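Local coordinates for protein imidazoleglycerol-phosphate dehydratase (Staphylococcus aureus subsp. aureus, PDB 2AE8) that catalyses the manganese-dependent dehydration of imidazoleglycerol phosphate to imidazoleacetol phosphate, the sixth step of histidine biosynthesis, at residues 53-58 with 77-82; 110-115 with 203-208; 140-145 with 174-179. All coordinates share one frame; numbering follows the deposited sequence.

Interaction 1 (53-58 with 77-82); sequences PSHINT and SLNIEA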
ATOM      1  N   PRO B  53      -4.482 -59.433  19.627  1.00 52.01           N
ATOM      2  CA  PRO B  53      -4.600 -58.237  20.474  1.00 50.94           C
ATOM      3  C   PRO B  53      -3.301 -57.438  20.577  1.00 49.54           C
ATOM      4  O   PRO B  53      -2.212 -58.018  20.566  1.00 49.95           O
ATOM      5  CB  PRO B  53      -4.990 -58.807  21.850  1.00 51.07           C
ATOM      6  CG  PRO B  53      -4.671 -60.274  21.783  1.00 51.84           C
ATOM      7  CD  PRO B  53      -4.875 -60.655  20.352  1.00 52.12           C
ATOM      8  N   SER B  54      -3.424 -56.114  20.660  1.00 47.85           N
ATOM      9  CA  SER B  54      -2.268 -55.235  20.820  1.00 46.04           C
ATOM     10  C   SER B  54      -2.114 -54.857  22.268  1.00 44.71           C
ATOM     11  O   SER B  54      -3.104 -54.663  22.965  1.00 44.70           O
ATOM     12  CB  SER B  54      -2.424 -53.963  19.980  1.00 45.95           C
ATOM     13  OG  SER B  54      -2.274 -54.242  18.598  1.00 46.37           O
ATOM     14  N   HIS B  55      -0.870 -54.752  22.718  1.00 43.40           N
ATOM     15  CA  HIS B  55      -0.578 -54.280  24.065  1.00 42.92           C
ATOM     16  C   HIS B  55       0.395 -53.119  23.958  1.00 41.48           C
ATOM     17  O   HIS B  55       1.568 -53.314  23.651  1.00 41.44           O
ATOM     18  CB  HIS B  55       0.020 -55.390  24.939  1.00 43.32           C
ATOM     19  CG  HIS B  55       0.700 -54.879  26.173  1.00 45.74           C
ATOM     20  ND1 HIS B  55       0.025 -54.635  27.351  1.00 48.48           N
ATOM     21  CD2 HIS B  55       1.994 -54.556  26.410  1.00 48.12           C
ATOM     22  CE1 HIS B  55       0.872 -54.188  28.261  1.00 49.47           C
ATOM     23  NE2 HIS B  55       2.075 -54.131  27.716  1.00 49.37           N
ATOM     24  N   ILE B  56      -0.095 -51.914  24.217  1.00 40.19           N
ATOM     25  CA  ILE B  56       0.719 -50.719  24.006  1.00 38.86           C
ATOM     26  C   ILE B  56       1.015 -49.979  25.309  1.00 38.61           C
ATOM     27  O   ILE B  56       0.128 -49.403  25.934  1.00 38.70           O
ATOM     28  CB  ILE B  56       0.086 -49.809  22.930  1.00 39.10           C
ATOM     29  CG1 ILE B  56       0.069 -50.551  21.582  1.00 37.62           C
ATOM     30  CG2 ILE B  56       0.862 -48.482  22.825  1.00 37.50           C
ATOM     31  CD1 ILE B  56      -1.029 -50.166  20.654  1.00 37.46           C
ATOM     32  N   ASN B  57       2.274 -50.027  25.717  1.00 38.47           N
ATOM     33  CA  ASN B  57       2.721 -49.406  26.950  1.00 38.57           C
ATOM     34  C   ASN B  57       3.947 -48.540  26.705  1.00 38.14           C
ATOM     35  O   ASN B  57       5.082 -48.944  27.023  1.00 38.11           O
ATOM     36  CB  ASN B  57       3.026 -50.476  28.009  1.00 39.52           C
ATOM     37  CG  ASN B  57       3.413 -49.874  29.352  1.00 42.11           C
ATOM     38  OD1 ASN B  57       2.924 -48.805  29.731  1.00 44.68           O
ATOM     39  ND2 ASN B  57       4.299 -50.551  30.073  1.00 44.04           N
ATOM     40  N   THR B  58       3.717 -47.347  26.137  1.00 37.23           N
ATOM     41  CA  THR B  58       4.813 -46.430  25.771  1.00 36.27           C
ATOM     42  C   THR B  58       5.287 -45.577  26.937  1.00 36.42           C
ATOM     43  O   THR B  58       6.388 -45.018  26.899  1.00 36.59           O
ATOM     44  CB  THR B  58       4.391 -45.438  24.658  1.00 36.24           C
ATOM     45  OG1 THR B  58       3.410 -44.526  25.182  1.00 34.54           O
ATOM     46  CG2 THR B  58       3.810 -46.174  23.450  1.00 34.57           C
ATOM     47  N   SER B  77      -0.895 -55.557  14.277  1.00 37.87           N
ATOM     48  CA  SER B  77      -0.856 -55.704  15.723  1.00 38.08           C
ATOM     49  C   SER B  77       0.453 -55.168  16.262  1.00 37.77           C
ATOM     50  O   SER B  77       1.533 -55.544  15.797  1.00 37.70           O
ATOM     51  CB  SER B  77      -1.032 -57.176  16.122  1.00 38.39           C
ATOM     52  OG  SER B  77      -2.104 -57.740  15.377  1.00 41.49           O
ATOM     53  N   LEU B  78       0.349 -54.289  17.242  1.00 37.55           N
ATOM     54  CA  LEU B  78       1.516 -53.730  17.888  1.00 38.53           C
ATOM     55  C   LEU B  78       1.592 -54.172  19.329  1.00 39.04           C
ATOM     56  O   LEU B  78       0.600 -54.127  20.059  1.00 39.04           O
ATOM     57  CB  LEU B  78       1.463 -52.196  17.867  1.00 38.26           C
ATOM     58  CG  LEU B  78       2.295 -51.403  16.881  1.00 38.52           C
ATOM     59  CD1 LEU B  78       1.999 -49.914  17.079  1.00 38.39           C
ATOM     60  CD2 LEU B  78       3.781 -51.679  17.075  1.00 36.62           C
ATOM     61  N   ASN B  79       2.778 -54.582  19.742  1.00 40.01           N
ATOM     62  CA  ASN B  79       3.043 -54.778  21.146  1.00 40.96           C
ATOM     63  C   ASN B  79       4.264 -53.992  21.545  1.00 41.31           C
ATOM     64  O   ASN B  79       5.359 -54.221  21.040  1.00 41.42           O
ATOM     65  CB  ASN B  79       3.161 -56.262  21.492  1.00 41.12           C
ATOM     66  CG  ASN B  79       1.838 -56.976  21.356  1.00 42.02           C
ATOM     67  OD1 ASN B  79       1.065 -57.042  22.301  1.00 43.47           O
ATOM     68  ND2 ASN B  79       1.535 -57.446  20.153  1.00 44.01           N
ATOM     69  N   ILE B  80       4.056 -53.044  22.447  1.00 41.89           N
ATOM     70  CA  ILE B  80       5.116 -52.148  22.845  1.00 42.64           C
ATOM     71  C   ILE B  80       5.298 -52.185  24.343  1.00 43.93           C
ATOM     72  O   ILE B  80       4.350 -52.026  25.104  1.00 43.29           O
ATOM     73  CB  ILE B  80       4.848 -50.690  22.387  1.00 42.36           C
ATOM     74  CG1 ILE B  80       4.644 -50.636  20.864  1.00 41.56           C
ATOM     75  CG2 ILE B  80       5.987 -49.772  22.841  1.00 41.70           C
ATOM     76  CD1 ILE B  80       4.347 -49.248  20.301  1.00 41.72           C
ATOM     77  N   GLU B  81       6.537 -52.394  24.749  1.00 46.12           N
ATOM     78  CA  GLU B  81       6.908 -52.243  26.133  1.00 48.76           C
ATOM     79  C   GLU B  81       8.080 -51.293  26.221  1.00 50.09           C
ATOM     80  O   GLU B  81       9.172 -51.593  25.740  1.00 50.18           O
ATOM     81  CB  GLU B  81       7.229 -53.604  26.760  1.00 49.06           C
ATOM     82  CG  GLU B  81       5.992 -54.329  27.259  1.00 50.66           C
ATOM     83  CD  GLU B  81       5.420 -53.703  28.518  1.00 52.10           C
ATOM     84  OE1 GLU B  81       6.186 -53.058  29.263  1.00 54.41           O
ATOM     85  OE2 GLU B  81       4.209 -53.851  28.763  1.00 52.81           O
ATOM     86  N   ALA B  82       7.829 -50.126  26.806  1.00 52.40           N
ATOM     87  CA  ALA B  82       8.861 -49.114  26.974  1.00 54.73           C
ATOM     88  C   ALA B  82       9.175 -48.934  28.453  1.00 56.52           C
ATOM     89  O   ALA B  82       8.276 -49.025  29.299  1.00 56.93           O
ATOM     90  CB  ALA B  82       8.420 -47.802  26.356  1.00 54.74           C
TER
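Ser-77 opens the pairing with Ser-54: its CA lies beside Ser-54 OG, while its own OG turns away to Asp-50 and the carbonyl of Ser-52. At the next residue the N-H of Leu-78 donates to Ser-54 OG (3.0 Å), a hydroxyl taking the place of a backbone carbonyl where strand 55-57 has not yet begun. Leu-78 O and Asn-79 OD1 then share the N-H of His-55; both bonds are weak and strongly bent, as expected of a forked donor. Regular parallel pairing follows. Ile-80 N donates to His-55 O (2.8 Å), Ile-80 O accepts from Asn-57 N, and the Ile-80 side chain joins Ile-56 on the face covered by helix 61-74. Glu-81 lies on the other face, its chain bent at chi2 (-73°), which folds the carboxylate back over the neighbouring strand. OE2 meets His-55 NE2 at the ring edge in a His-carboxylate hydrogen bond, ring and carboxylate planes only 14° apart; its modelled length of 2.4 Å is too short to be taken at face value. OE1 takes an N-H from Asn-57 ND2 (3.2 Å), reached from above the carboxylate plane, so the carboxylate appears to bridge two side chains of strand 55-57. Ala-82 N closes the ladder on Asn-57 O (3.0 Å). Two neighbouring parallel strands joined through helix 61-74 form a beta-alpha-beta crossover, of the kind that builds this dehydratase's beta-alpha-beta sandwich.

Interaction 2 (110-115 with 203-208); sequences KDKKHF and IALTAT
Lys-112 and Leu-205 make the polar side-chain contact between the ends of two helices. The lysine chain sets out toward the 203-208 segment and bends at chi3 and chi4, which delivers NZ to Leu-205 O at 2.7 Å. The ammonium arrives almost in line with the carbonyl, the C=O...N angle being 174°. Because Leu-205 lies near the C-terminal end of helix 186-205, where the carbonyl end of the helix dipole gathers, a positive charge here is probably welcome electrostatically.

Phe-115 is turned differently. Its CG sits between the backbone N and the carbonyl carbon (chi1 42°), and the ring leads away from the partner segment, toward Ile-109 and Ile-136. What meets the helix end is therefore the base of the side chain: CB lies 3.5 Å from Ala-204 O. The backbone of Phe-115 joins in, its CA standing 3.1 Å from Thr-206 O in a CH...O contact.

His-114 and Thr-208 supply the outer contact. Their side chains pass at a slant while the imidazole continues away from the partner segment; the methyl CG2 of Thr-208 is modelled closer to His-114 CB than carbon atoms normally pack, so that detail is doubtful. In the backbone, Thr-208 N donates to His-114 O (2.8 Å, 157° at the hydrogen), approaching from above the carbonyl plane. Phe-115 and Ala-207 form a single bridge, their CA atoms 4.2 Å apart. Further along, Val-116 and Arg-117 make backbone bonds to Thr-206 and Ala-204.

This is structural packing in which the chain leaving helix 90-111 runs beside the end of helix 186-205: a helix C-terminus met by a lysine and an isolated beta bridge, joining the ends of these two helices in the beta-alpha-beta sandwich.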
ATOM      1  N   LYS B 110       9.866 -55.776   2.983  1.00 38.80           N
ATOM      2  CA  LYS B 110      10.863 -56.601   2.306  1.00 40.95           C
ATOM      3  C   LYS B 110      10.350 -58.020   2.033  1.00 42.03           C
ATOM      4  O   LYS B 110      10.497 -58.519   0.915  1.00 42.24           O
ATOM      5  CB  LYS B 110      12.178 -56.618   3.091  1.00 40.72           C
ATOM      6  CG  LYS B 110      12.948 -55.310   2.952  1.00 43.28           C
ATOM      7  CD  LYS B 110      14.311 -55.338   3.620  1.00 45.76           C
ATOM      8  CE  LYS B 110      15.168 -54.215   3.071  1.00 47.96           C
ATOM      9  NZ  LYS B 110      16.264 -53.787   4.006  1.00 50.43           N
ATOM     10  N   ASP B 111       9.699 -58.628   3.027  1.00 43.20           N
ATOM     11  CA  ASP B 111       9.186 -59.993   2.892  1.00 45.01           C
ATOM     12  C   ASP B 111       7.937 -60.142   2.031  1.00 45.81           C
ATOM     13  O   ASP B 111       7.719 -61.193   1.439  1.00 46.02           O
ATOM     14  CB  ASP B 111       8.982 -60.644   4.262  1.00 44.94           C
ATOM     15  CG  ASP B 111      10.291 -60.885   4.991  1.00 46.41           C
ATOM     16  OD1 ASP B 111      11.323 -61.176   4.341  1.00 46.92           O
ATOM     17  OD2 ASP B 111      10.291 -60.788   6.234  1.00 48.83           O
ATOM     18  N   LYS B 112       7.108 -59.107   1.963  1.00 47.08           N
ATOM     19  CA  LYS B 112       6.013 -59.095   1.004  1.00 48.38           C
ATOM     20  C   LYS B 112       6.624 -58.821  -0.364  1.00 49.25           C
ATOM     21  O   LYS B 112       7.600 -58.080  -0.478  1.00 50.27           O
ATOM     22  CB  LYS B 112       4.984 -58.021   1.355  1.00 48.44           C
ATOM     23  CG  LYS B 112       4.063 -58.359   2.512  1.00 49.36           C
ATOM     24  CD  LYS B 112       3.247 -57.136   2.923  1.00 51.22           C
ATOM     25  CE  LYS B 112       1.875 -57.512   3.468  1.00 52.85           C
ATOM     26  NZ  LYS B 112       0.914 -57.838   2.364  1.00 53.11           N
ATOM     27  N   LYS B 113       6.087 -59.433  -1.405  1.00 50.08           N
ATOM     28  CA  LYS B 113       6.596 -59.153  -2.748  1.00 50.82           C
ATOM     29  C   LYS B 113       5.566 -58.404  -3.589  1.00 50.56           C
ATOM     30  O   LYS B 113       5.913 -57.473  -4.318  1.00 50.86           O
ATOM     31  CB  LYS B 113       7.066 -60.436  -3.448  1.00 51.33           C
ATOM     32  CG  LYS B 113       8.610 -60.617  -3.521  1.00 53.70           C
ATOM     33  CD  LYS B 113       9.283 -60.883  -2.156  1.00 55.93           C
ATOM     34  CE  LYS B 113       9.307 -62.372  -1.792  1.00 57.60           C
ATOM     35  NZ  LYS B 113       7.992 -62.902  -1.287  1.00 58.03           N
ATOM     36  N   HIS B 114       4.306 -58.812  -3.462  1.00 49.79           N
ATOM     37  CA  HIS B 114       3.208 -58.243  -4.227  1.00 48.93           C
ATOM     38  C   HIS B 114       2.156 -57.576  -3.319  1.00 47.21           C
ATOM     39  O   HIS B 114       1.397 -58.257  -2.616  1.00 47.41           O
ATOM     40  CB  HIS B 114       2.536 -59.332  -5.068  1.00 49.72           C
ATOM     41  CG  HIS B 114       3.381 -59.858  -6.191  1.00 52.75           C
ATOM     42  ND1 HIS B 114       3.647 -61.203  -6.353  1.00 55.27           N
ATOM     43  CD2 HIS B 114       4.003 -59.226  -7.216  1.00 54.64           C
ATOM     44  CE1 HIS B 114       4.401 -61.376  -7.424  1.00 55.68           C
ATOM     45  NE2 HIS B 114       4.633 -60.192  -7.965  1.00 56.36           N
ATOM     46  N   PHE B 115       2.103 -56.244  -3.357  1.00 44.80           N
ATOM     47  CA  PHE B 115       1.107 -55.475  -2.606  1.00 41.90           C
ATOM     48  C   PHE B 115       0.576 -54.297  -3.440  1.00 39.91           C
ATOM     49  O   PHE B 115       1.165 -53.942  -4.466  1.00 38.97           O
ATOM     50  CB  PHE B 115       1.685 -55.006  -1.262  1.00 42.19           C
ATOM     51  CG  PHE B 115       3.104 -54.512  -1.350  1.00 42.72           C
ATOM     52  CD1 PHE B 115       3.384 -53.235  -1.840  1.00 43.33           C
ATOM     53  CD2 PHE B 115       4.159 -55.320  -0.955  1.00 43.42           C
ATOM     54  CE1 PHE B 115       4.693 -52.778  -1.938  1.00 43.28           C
ATOM     55  CE2 PHE B 115       5.476 -54.864  -1.038  1.00 44.21           C
ATOM     56  CZ  PHE B 115       5.741 -53.591  -1.536  1.00 43.15           C
ATOM     57  N   ILE B 203      -4.071 -49.959   3.307  1.00 32.62           N
ATOM     58  CA  ILE B 203      -4.456 -50.139   1.898  1.00 32.81           C
ATOM     59  C   ILE B 203      -3.243 -50.508   1.048  1.00 33.02           C
ATOM     60  O   ILE B 203      -3.305 -51.441   0.252  1.00 32.78           O
ATOM     61  CB  ILE B 203      -5.127 -48.868   1.296  1.00 32.59           C
ATOM     62  CG1 ILE B 203      -6.575 -48.737   1.788  1.00 32.74           C
ATOM     63  CG2 ILE B 203      -5.070 -48.878  -0.251  1.00 32.78           C
ATOM     64  CD1 ILE B 203      -7.119 -47.266   1.759  1.00 33.19           C
ATOM     65  N   ALA B 204      -2.155 -49.757   1.217  1.00 32.56           N
ATOM     66  CA  ALA B 204      -0.930 -49.964   0.451  1.00 32.65           C
ATOM     67  C   ALA B 204      -0.289 -51.343   0.705  1.00 32.72           C
ATOM     68  O   ALA B 204       0.313 -51.918  -0.196  1.00 32.37           O
ATOM     69  CB  ALA B 204       0.060 -48.858   0.759  1.00 32.18           C
ATOM     70  N   LEU B 205      -0.394 -51.840   1.937  1.00 33.59           N
ATOM     71  CA  LEU B 205       0.187 -53.135   2.315  1.00 34.72           C
ATOM     72  C   LEU B 205      -0.659 -54.328   1.858  1.00 36.04           C
ATOM     73  O   LEU B 205      -0.237 -55.475   1.999  1.00 36.50           O
ATOM     74  CB  LEU B 205       0.387 -53.221   3.837  1.00 34.22           C
ATOM     75  CG  LEU B 205       1.484 -52.389   4.498  1.00 33.70           C
ATOM     76  CD1 LEU B 205       1.280 -52.405   5.982  1.00 33.89           C
ATOM     77  CD2 LEU B 205       2.876 -52.897   4.150  1.00 32.99           C
ATOM     78  N   THR B 206      -1.848 -54.068   1.323  1.00 37.59           N
ATOM     79  CA  THR B 206      -2.748 -55.140   0.892  1.00 39.43           C
ATOM     80  C   THR B 206      -2.109 -56.014  -0.193  1.00 40.46           C
ATOM     81  O   THR B 206      -1.667 -55.513  -1.232  1.00 39.97           O
ATOM     82  CB  THR B 206      -4.098 -54.566   0.426  1.00 39.44           C
ATOM     83  OG1 THR B 206      -4.730 -53.925   1.537  1.00 40.25           O
ATOM     84  CG2 THR B 206      -5.026 -55.657  -0.101  1.00 41.04           C
ATOM     85  N   ALA B 207      -2.063 -57.325   0.070  1.00 42.13           N
ATOM     86  CA  ALA B 207      -1.456 -58.302  -0.837  1.00 43.57           C
ATOM     87  C   ALA B 207      -2.123 -58.300  -2.210  1.00 44.48           C
ATOM     88  O   ALA B 207      -3.334 -58.133  -2.316  1.00 44.55           O
ATOM     89  CB  ALA B 207      -1.504 -59.707  -0.215  1.00 43.71           C
ATOM     90  N   THR B 208      -1.320 -58.496  -3.251  1.00 45.85           N
ATOM     91  CA  THR B 208      -1.829 -58.481  -4.617  1.00 47.43           C
ATOM     92  C   THR B 208      -1.671 -59.847  -5.303  1.00 47.96           C
ATOM     93  O   THR B 208      -2.599 -60.340  -5.962  1.00 48.81           O
ATOM     94  CB  THR B 208      -1.169 -57.349  -5.435  1.00 47.52           C
ATOM     95  OG1 THR B 208      -2.075 -56.884  -6.436  1.00 50.68           O
ATOM     96  CG2 THR B 208       0.114 -57.791  -6.086  1.00 47.58           C
TER

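Interaction 3 (140-145 with 174-179); sequences PYLSFN and LTTHID
Parallel strands 141-145 and 175-182 are neighbours in the four-stranded mixed sheet of the second half-domain, as seen where Tyr-141 N donates to Leu-174 O and Tyr-141 O receives Thr-176 N (2.8 Å). Their axes lie 4.7 Å apart and only 3° from parallel, and the ladder continues through Ser-143 and Ile-178. On the helix-covered face, Ile-178 CD1 touches both Leu-142 CD1 (4.1 Å) and Phe-144 CD1 (4.0 Å), and the Ile-178 side chain also packs on Phe-165 and Ile-193. On the other face Ser-143 CB lies over the His-177 ring, 3.5 Å from its centroid, a CH-pi contact. Ring NE2 is hydrogen-bonded to the backbone O of Asp-126 and ND1 to Arg-182, both of the second subunit. Asn-145 grips Ile-178 O twice, with N (2.8 Å) and ND2 (3.3 Å) arriving from opposite faces of the carbonyl plane; ND2 also donates to Ser-143 OG (2.9 Å), which fixes the amide's rotation. That amide lies alongside the Asp-179 carboxylate, the two planes nearly parallel; the carboxylate forms salt bridges to Arg-131 and to Arg-182 of the second subunit. One face thus packs on helices and the other on a neighbouring subunit, in the beta-alpha-beta sandwich of this 24-chain assembly.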
ATOM      1  N   PRO B 140      12.701 -42.965   0.801  1.00 30.53           N
ATOM      2  CA  PRO B 140      12.233 -42.406   2.071  1.00 29.40           C
ATOM      3  C   PRO B 140      12.013 -40.889   1.953  1.00 28.91           C
ATOM      4  O   PRO B 140      12.955 -40.143   1.633  1.00 26.93           O
ATOM      5  CB  PRO B 140      13.376 -42.711   3.037  1.00 29.89           C
ATOM      6  CG  PRO B 140      14.266 -43.720   2.306  1.00 30.92           C
ATOM      7  CD  PRO B 140      14.125 -43.336   0.866  1.00 30.26           C
ATOM      8  N   TYR B 141      10.769 -40.456   2.162  1.00 27.87           N
ATOM      9  CA  TYR B 141      10.393 -39.044   1.952  1.00 27.31           C
ATOM     10  C   TYR B 141       9.070 -38.733   2.642  1.00 26.56           C
ATOM     11  O   TYR B 141       8.075 -39.422   2.412  1.00 25.98           O
ATOM     12  CB  TYR B 141      10.244 -38.704   0.451  1.00 27.02           C
ATOM     13  CG  TYR B 141      10.217 -37.207   0.207  1.00 27.80           C
ATOM     14  CD1 TYR B 141       9.039 -36.461   0.368  1.00 27.86           C
ATOM     15  CD2 TYR B 141      11.384 -36.529  -0.143  1.00 27.56           C
ATOM     16  CE1 TYR B 141       9.036 -35.073   0.189  1.00 28.32           C
ATOM     17  CE2 TYR B 141      11.392 -35.152  -0.340  1.00 30.23           C
ATOM     18  CZ  TYR B 141      10.218 -34.438  -0.172  1.00 28.45           C
ATOM     19  OH  TYR B 141      10.256 -33.090  -0.369  1.00 31.12           O
ATOM     20  N   LEU B 142       9.066 -37.667   3.444  1.00 25.72           N
ATOM     21  CA  LEU B 142       7.849 -37.167   4.102  1.00 25.23           C
ATOM     22  C   LEU B 142       7.603 -35.701   3.770  1.00 25.39           C
ATOM     23  O   LEU B 142       8.476 -34.854   4.000  1.00 24.73           O
ATOM     24  CB  LEU B 142       7.972 -37.276   5.622  1.00 25.26           C
ATOM     25  CG  LEU B 142       6.837 -36.672   6.453  1.00 25.41           C
ATOM     26  CD1 LEU B 142       5.460 -37.359   6.228  1.00 24.56           C
ATOM     27  CD2 LEU B 142       7.193 -36.635   7.924  1.00 24.29           C
ATOM     28  N   SER B 143       6.397 -35.416   3.290  1.00 24.85           N
ATOM     29  CA  SER B 143       5.913 -34.047   3.156  1.00 25.22           C
ATOM     30  C   SER B 143       4.812 -33.841   4.199  1.00 24.73           C
ATOM     31  O   SER B 143       3.713 -34.367   4.067  1.00 24.93           O
ATOM     32  CB  SER B 143       5.409 -33.827   1.731  1.00 25.46           C
ATOM     33  OG  SER B 143       4.933 -32.516   1.567  1.00 25.69           O
ATOM     34  N   PHE B 144       5.144 -33.122   5.273  1.00 24.76           N
ATOM     35  CA  PHE B 144       4.232 -32.943   6.400  1.00 25.18           C
ATOM     36  C   PHE B 144       3.686 -31.522   6.361  1.00 25.50           C
ATOM     37  O   PHE B 144       4.433 -30.564   6.549  1.00 24.84           O
ATOM     38  CB  PHE B 144       4.994 -33.173   7.716  1.00 25.16           C
ATOM     39  CG  PHE B 144       4.106 -33.197   8.934  1.00 27.22           C
ATOM     40  CD1 PHE B 144       3.549 -34.393   9.378  1.00 27.22           C
ATOM     41  CD2 PHE B 144       3.809 -32.011   9.625  1.00 27.22           C
ATOM     42  CE1 PHE B 144       2.727 -34.419  10.496  1.00 27.57           C
ATOM     43  CE2 PHE B 144       2.992 -32.030  10.744  1.00 27.46           C
ATOM     44  CZ  PHE B 144       2.455 -33.241  11.184  1.00 26.11           C
ATOM     45  N   ASN B 145       2.396 -31.382   6.107  1.00 25.53           N
ATOM     46  CA  ASN B 145       1.809 -30.063   5.851  1.00 26.57           C
ATOM     47  C   ASN B 145       0.585 -29.922   6.727  1.00 27.58           C
ATOM     48  O   ASN B 145      -0.539 -30.153   6.270  1.00 28.54           O
ATOM     49  CB  ASN B 145       1.386 -29.981   4.388  1.00 26.03           C
ATOM     50  CG  ASN B 145       2.511 -30.326   3.440  1.00 27.11           C
ATOM     51  OD1 ASN B 145       3.390 -29.508   3.191  1.00 27.15           O
ATOM     52  ND2 ASN B 145       2.502 -31.559   2.919  1.00 26.18           N
ATOM     53  N   LEU B 174       9.091 -45.250   3.134  1.00 26.55           N
ATOM     54  CA  LEU B 174       7.859 -44.852   2.437  1.00 26.34           C
ATOM     55  C   LEU B 174       8.003 -43.439   1.890  1.00 26.03           C
ATOM     56  O   LEU B 174       8.764 -42.637   2.431  1.00 25.90           O
ATOM     57  CB  LEU B 174       6.642 -44.855   3.391  1.00 26.10           C
ATOM     58  CG  LEU B 174       6.448 -46.074   4.297  1.00 26.89           C
ATOM     59  CD1 LEU B 174       5.367 -45.792   5.346  1.00 27.40           C
ATOM     60  CD2 LEU B 174       6.099 -47.320   3.470  1.00 28.02           C
ATOM     61  N   THR B 175       7.289 -43.144   0.810  1.00 26.85           N
ATOM     62  CA  THR B 175       7.054 -41.752   0.421  1.00 27.35           C
ATOM     63  C   THR B 175       5.658 -41.430   0.956  1.00 27.74           C
ATOM     64  O   THR B 175       4.688 -42.147   0.645  1.00 28.10           O
ATOM     65  CB  THR B 175       7.105 -41.554  -1.107  1.00 27.66           C
ATOM     66  OG1 THR B 175       8.394 -41.946  -1.595  1.00 28.58           O
ATOM     67  CG2 THR B 175       6.876 -40.084  -1.470  1.00 27.84           C
ATOM     68  N   THR B 176       5.547 -40.390   1.777  1.00 26.44           N
ATOM     69  CA  THR B 176       4.258 -40.066   2.418  1.00 26.17           C
ATOM     70  C   THR B 176       3.987 -38.560   2.381  1.00 26.28           C
ATOM     71  O   THR B 176       4.873 -37.776   2.698  1.00 26.15           O
ATOM     72  CB  THR B 176       4.223 -40.589   3.878  1.00 25.93           C
ATOM     73  OG1 THR B 176       4.332 -42.022   3.864  1.00 25.95           O
ATOM     74  CG2 THR B 176       2.923 -40.194   4.598  1.00 24.88           C
ATOM     75  N   HIS B 177       2.776 -38.177   1.965  1.00 25.43           N
ATOM     76  CA  HIS B 177       2.321 -36.786   2.059  1.00 24.84           C
ATOM     77  C   HIS B 177       1.170 -36.714   3.052  1.00 25.04           C
ATOM     78  O   HIS B 177       0.139 -37.364   2.865  1.00 24.52           O
ATOM     79  CB  HIS B 177       1.882 -36.252   0.685  1.00 24.31           C
ATOM     80  CG  HIS B 177       3.034 -35.925  -0.233  1.00 24.60           C
ATOM     81  ND1 HIS B 177       3.222 -34.672  -0.772  1.00 25.57           N
ATOM     82  CD2 HIS B 177       4.064 -36.683  -0.684  1.00 24.63           C
ATOM     83  CE1 HIS B 177       4.319 -34.664  -1.509  1.00 24.90           C
ATOM     84  NE2 HIS B 177       4.842 -35.878  -1.483  1.00 26.99           N
ATOM     85  N   ILE B 178       1.358 -35.914   4.101  1.00 24.53           N
ATOM     86  CA  ILE B 178       0.318 -35.662   5.091  1.00 24.48           C
ATOM     87  C   ILE B 178      -0.160 -34.213   4.946  1.00 24.66           C
ATOM     88  O   ILE B 178       0.650 -33.277   4.985  1.00 24.01           O
ATOM     89  CB  ILE B 178       0.848 -35.913   6.526  1.00 23.97           C
ATOM     90  CG1 ILE B 178       1.160 -37.417   6.721  1.00 24.93           C
ATOM     91  CG2 ILE B 178      -0.140 -35.374   7.566  1.00 24.19           C
ATOM     92  CD1 ILE B 178       1.786 -37.768   8.049  1.00 25.38           C
ATOM     93  N   ASP B 179      -1.469 -34.041   4.783  1.00 24.37           N
ATOM     94  CA  ASP B 179      -2.061 -32.718   4.565  1.00 25.32           C
ATOM     95  C   ASP B 179      -3.270 -32.531   5.480  1.00 25.81           C
ATOM     96  O   ASP B 179      -4.218 -33.320   5.432  1.00 25.85           O
ATOM     97  CB  ASP B 179      -2.530 -32.563   3.107  1.00 25.36           C
ATOM     98  CG  ASP B 179      -1.393 -32.220   2.144  1.00 27.25           C
ATOM     99  OD1 ASP B 179      -0.904 -31.069   2.209  1.00 28.56           O
ATOM    100  OD2 ASP B 179      -1.004 -33.071   1.291  1.00 27.49           O
TER
HETATM  101  O   HOH W   1      -1.795 -28.849   3.367  1.00 44.04           O

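In the fold
Interactions 1 and 3 are equivalent contacts of the duplicated half-domains: each pairs the third and fourth strands of a four-stranded mixed sheet ordered 1-2-4-3, in parallel. They lie on opposite sides of the chain's centre, with centres about 25 Å apart. Their polar faces differ: that of interaction 1 is met by no other subunit and carries a histidine-carboxylate pair, whereas that of interaction 3 is more buried and is engaged by a second subunit. Interaction 2 is more peripheral, about 17 Å from the chain's centre, and swaps a sheet ladder for helix-end contacts. Helix 90-111 follows strand 77-82, and helix 186-205 follows strand 175-182, so 110-115 with 203-208 joins the ends of the helices that follow the inner strand of each pair.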